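Local structure of viral CASP8 and FADD-like apoptosis regulator (2BBR) at residues L57-E62 against T90-R95. The protein blocks death-receptor-induced apoptosis by interfering with host caspase-8 recruitment and activation at the death-inducing signaling complex, and suppresses host NF-kappa-B activation. Sequence-based numbering, arbitrary orientation.
Sequences LAALVE and TSFLTR. With AZI (azide ion), chain B.
Ser91 and Glu62 meet through a short hydrogen bond between the 57-62 and 90-95 segments. Ser91 OG donates to Glu62 OE1 at 2.6 Å. The hydroxyl comes to the anti side of the carboxylate, 33° out of its plane. Ser91 OG lies between its own backbone N and carbonyl carbon (chi1 75°). There it also accepts from Leu93 N, which closes an ST turn. A water lies between Glu62 OE1, Ser91 N and Leu93 O. It accepts from Ser91 N, and more acceptors surround it than its two protons can serve. The other carboxylate oxygen, Glu62 OE2, bonds to Gly89 N and forms a salt bridge with Lys98. These partners fix the carboxylate of a buried residue and would probably stabilise its negative charge.

The tight part lies beside these polar groups. Ser91 CB rests on the helix backbone, 3.6 Å from Ala59 CA, an approach consistent with the small side chain there. Leu93 CD1 packs against Glu62 CB at 3.5 Å. Ala59 CB approaches Phe92 CE2 obliquely at 4.0 Å.

The Thr90 side is exposed to solvent. Thr90 OG1 sits over Ala58 CB at 3.4 Å, but its hydrogen bond goes to Leu87 O. At the start of helix 95-104, Arg95 NH1 hydrogen-bonds an azide ion, probably from the crystallisation liquor, in a pocket completed by Leu88 and Lys98.

Phe92 and Leu93 also touch Met63, farther along helix 57-66. Val61 turns to helix 70-77, where it meets Leu73 and Phe77. The contact thus binds a helix of the first death effector domain to the linker that enters helix 95-104, with Thr94 as its N-cap.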
ATOM      1  N   LEU A  57      -4.605  -4.074  16.399  1.00 13.16           N
ATOM      2  CA  LEU A  57      -4.618  -5.462  15.968  1.00 13.47           C
ATOM      3  C   LEU A  57      -5.091  -5.492  14.515  1.00 12.63           C
ATOM      4  O   LEU A  57      -4.491  -6.151  13.665  1.00 12.27           O
ATOM      5  CB  LEU A  57      -5.573  -6.267  16.858  1.00 17.37           C
ATOM      6  CG  LEU A  57      -5.913  -7.725  16.521  1.00 19.02           C
ATOM      7  CD1 LEU A  57      -6.872  -7.794  15.352  1.00 21.94           C
ATOM      8  CD2 LEU A  57      -4.644  -8.481  16.224  1.00 19.66           C
ATOM      9  N   ALA A  58      -6.163  -4.759  14.237  1.00 13.14           N
ATOM     10  CA  ALA A  58      -6.717  -4.695  12.893  1.00 12.55           C
ATOM     11  C   ALA A  58      -5.695  -4.202  11.873  1.00 13.00           C
ATOM     12  O   ALA A  58      -5.575  -4.767  10.790  1.00 12.22           O
ATOM     13  CB  ALA A  58      -7.948  -3.795  12.877  1.00 14.00           C
ATOM     14  N   ALA A  59      -4.963  -3.144  12.211  1.00 11.08           N
ATOM     15  CA  ALA A  59      -3.965  -2.605  11.294  1.00 10.93           C
ATOM     16  C   ALA A  59      -2.903  -3.640  10.939  1.00 10.33           C
ATOM     17  O   ALA A  59      -2.569  -3.820   9.767  1.00 10.34           O
ATOM     18  CB  ALA A  59      -3.307  -1.371  11.900  1.00 12.02           C
ATOM     19  N   LEU A  60      -2.374  -4.318  11.952  1.00 10.04           N
ATOM     20  CA  LEU A  60      -1.350  -5.330  11.721  1.00 11.29           C
ATOM     21  C   LEU A  60      -1.892  -6.491  10.900  1.00  9.99           C
ATOM     22  O   LEU A  60      -1.215  -6.999  10.008  1.00 10.58           O
ATOM     23  CB  LEU A  60      -0.794  -5.847  13.054  1.00 14.21           C
ATOM     24  CG  LEU A  60       0.214  -4.957  13.788  1.00 19.14           C
ATOM     25  CD1 LEU A  60       1.456  -4.772  12.931  1.00 21.26           C
ATOM     26  CD2 LEU A  60      -0.416  -3.616  14.110  1.00 22.45           C
ATOM     27  N   VAL A  61      -3.112  -6.917  11.208  1.00  9.93           N
ATOM     28  CA  VAL A  61      -3.726  -8.012  10.474  1.00  9.37           C
ATOM     29  C   VAL A  61      -3.890  -7.622   9.005  1.00  9.92           C
ATOM     30  O   VAL A  61      -3.601  -8.419   8.110  1.00 10.45           O
ATOM     31  CB  VAL A  61      -5.084  -8.387  11.110  1.00 10.38           C
ATOM     32  CG1 VAL A  61      -5.892  -9.267  10.174  1.00 10.83           C
ATOM     33  CG2 VAL A  61      -4.840  -9.121  12.423  1.00 11.55           C
ATOM     34  N   GLU A  62      -4.328  -6.392   8.749  1.00  9.79           N
ATOM     35  CA  GLU A  62      -4.491  -5.938   7.369  1.00 10.52           C
ATOM     36  C   GLU A  62      -3.146  -5.900   6.657  1.00 10.05           C
ATOM     37  O   GLU A  62      -3.036  -6.300   5.498  1.00 10.15           O
ATOM     38  CB  GLU A  62      -5.126  -4.551   7.315  1.00 11.27           C
ATOM     39  CG  GLU A  62      -6.593  -4.532   7.661  1.00 12.09           C
ATOM     40  CD  GLU A  62      -7.278  -3.289   7.137  1.00 11.81           C
ATOM     41  OE1 GLU A  62      -7.414  -2.309   7.900  1.00 13.28           O
ATOM     42  OE2 GLU A  62      -7.665  -3.294   5.952  1.00 11.79           O
ATOM     43  N   THR A  90     -10.913  -1.806   8.498  1.00 13.11           N
ATOM     44  CA  THR A  90     -11.238  -1.326   9.840  1.00 14.22           C
ATOM     45  C   THR A  90     -10.086  -0.653  10.586  1.00 14.65           C
ATOM     46  O   THR A  90     -10.106  -0.567  11.814  1.00 16.41           O
ATOM     47  CB  THR A  90     -11.792  -2.467  10.734  1.00 14.28           C
ATOM     48  OG1 THR A  90     -10.754  -3.413  11.016  1.00 13.82           O
ATOM     49  CG2 THR A  90     -12.951  -3.176  10.043  1.00 15.88           C
ATOM     50  N   SER A  91      -9.082  -0.177   9.857  1.00 13.79           N
ATOM     51  CA  SER A  91      -7.952   0.507  10.484  1.00 12.83           C
ATOM     52  C   SER A  91      -7.644   1.770   9.691  1.00 13.25           C
ATOM     53  O   SER A  91      -8.398   2.140   8.791  1.00 13.73           O
ATOM     54  CB  SER A  91      -6.715  -0.396  10.524  1.00 12.80           C
ATOM     55  OG  SER A  91      -6.103  -0.500   9.249  1.00 12.86           O
ATOM     56  N   PHE A  92      -6.535   2.428  10.011  1.00 12.60           N
ATOM     57  CA  PHE A  92      -6.163   3.655   9.315  1.00 12.82           C
ATOM     58  C   PHE A  92      -5.810   3.407   7.848  1.00 12.02           C
ATOM     59  O   PHE A  92      -5.886   4.317   7.027  1.00 12.31           O
ATOM     60  CB  PHE A  92      -4.972   4.316  10.013  1.00 13.12           C
ATOM     61  CG  PHE A  92      -3.652   3.680   9.686  1.00 12.14           C
ATOM     62  CD1 PHE A  92      -2.886   4.138   8.617  1.00 14.80           C
ATOM     63  CD2 PHE A  92      -3.186   2.599  10.426  1.00 11.98           C
ATOM     64  CE1 PHE A  92      -1.679   3.529   8.292  1.00 14.04           C
ATOM     65  CE2 PHE A  92      -1.979   1.983  10.110  1.00 12.03           C
ATOM     66  CZ  PHE A  92      -1.224   2.449   9.038  1.00 14.12           C
ATOM     67  N   LEU A  93      -5.418   2.180   7.519  1.00 11.23           N
ATOM     68  CA  LEU A  93      -5.033   1.864   6.145  1.00  9.94           C
ATOM     69  C   LEU A  93      -6.123   2.217   5.146  1.00 10.37           C
ATOM     70  O   LEU A  93      -7.305   1.972   5.378  1.00 10.62           O
ATOM     71  CB  LEU A  93      -4.665   0.385   6.028  1.00 10.80           C
ATOM     72  CG  LEU A  93      -3.432  -0.024   6.845  1.00 11.56           C
ATOM     73  CD1 LEU A  93      -3.390  -1.532   6.979  1.00 13.21           C
ATOM     74  CD2 LEU A  93      -2.162   0.507   6.198  1.00 12.57           C
ATOM     75  N   THR A  94      -5.716   2.793   4.022  1.00 10.03           N
ATOM     76  CA  THR A  94      -6.675   3.194   3.006  1.00 10.22           C
ATOM     77  C   THR A  94      -6.734   2.222   1.840  1.00  9.61           C
ATOM     78  O   THR A  94      -5.765   1.521   1.541  1.00  9.57           O
ATOM     79  CB  THR A  94      -6.342   4.593   2.451  1.00 10.60           C
ATOM     80  OG1 THR A  94      -5.067   4.553   1.796  1.00 10.78           O
ATOM     81  CG2 THR A  94      -6.309   5.620   3.579  1.00 11.93           C
ATOM     82  N   ARG A  95      -7.889   2.179   1.188  1.00  9.68           N
ATOM     83  CA  ARG A  95      -8.063   1.321   0.032  1.00 10.08           C
ATOM     84  C   ARG A  95      -7.053   1.728  -1.044  1.00  8.69           C
ATOM     85  O   ARG A  95      -6.513   0.877  -1.748  1.00  9.74           O
ATOM     86  CB  ARG A  95      -9.496   1.437  -0.491  1.00 11.63           C
ATOM     87  CG  ARG A  95      -9.750   0.771  -1.833  1.00 11.83           C
ATOM     88  CD  ARG A  95      -9.357  -0.694  -1.871  1.00 15.83           C
ATOM     89  NE  ARG A  95      -9.776  -1.276  -3.143  1.00 16.46           N
ATOM     90  CZ  ARG A  95      -9.324  -2.422  -3.636  1.00 17.00           C
ATOM     91  NH1 ARG A  95      -8.428  -3.129  -2.965  1.00 17.42           N
ATOM     92  NH2 ARG A  95      -9.768  -2.852  -4.810  1.00 19.27           N
TER
HETATM   93  N1  AZI B 201      -8.858  -4.456   1.893  1.00 11.17           N
HETATM   94  N2  AZI B 201      -8.320  -3.812   1.074  1.00 12.24           N
HETATM   95  N3  AZI B 201      -7.826  -3.204   0.212  1.00 19.41           N
HETATM   96  O   HOH W   1      -8.586  -0.243   6.710  1.00 14.77           O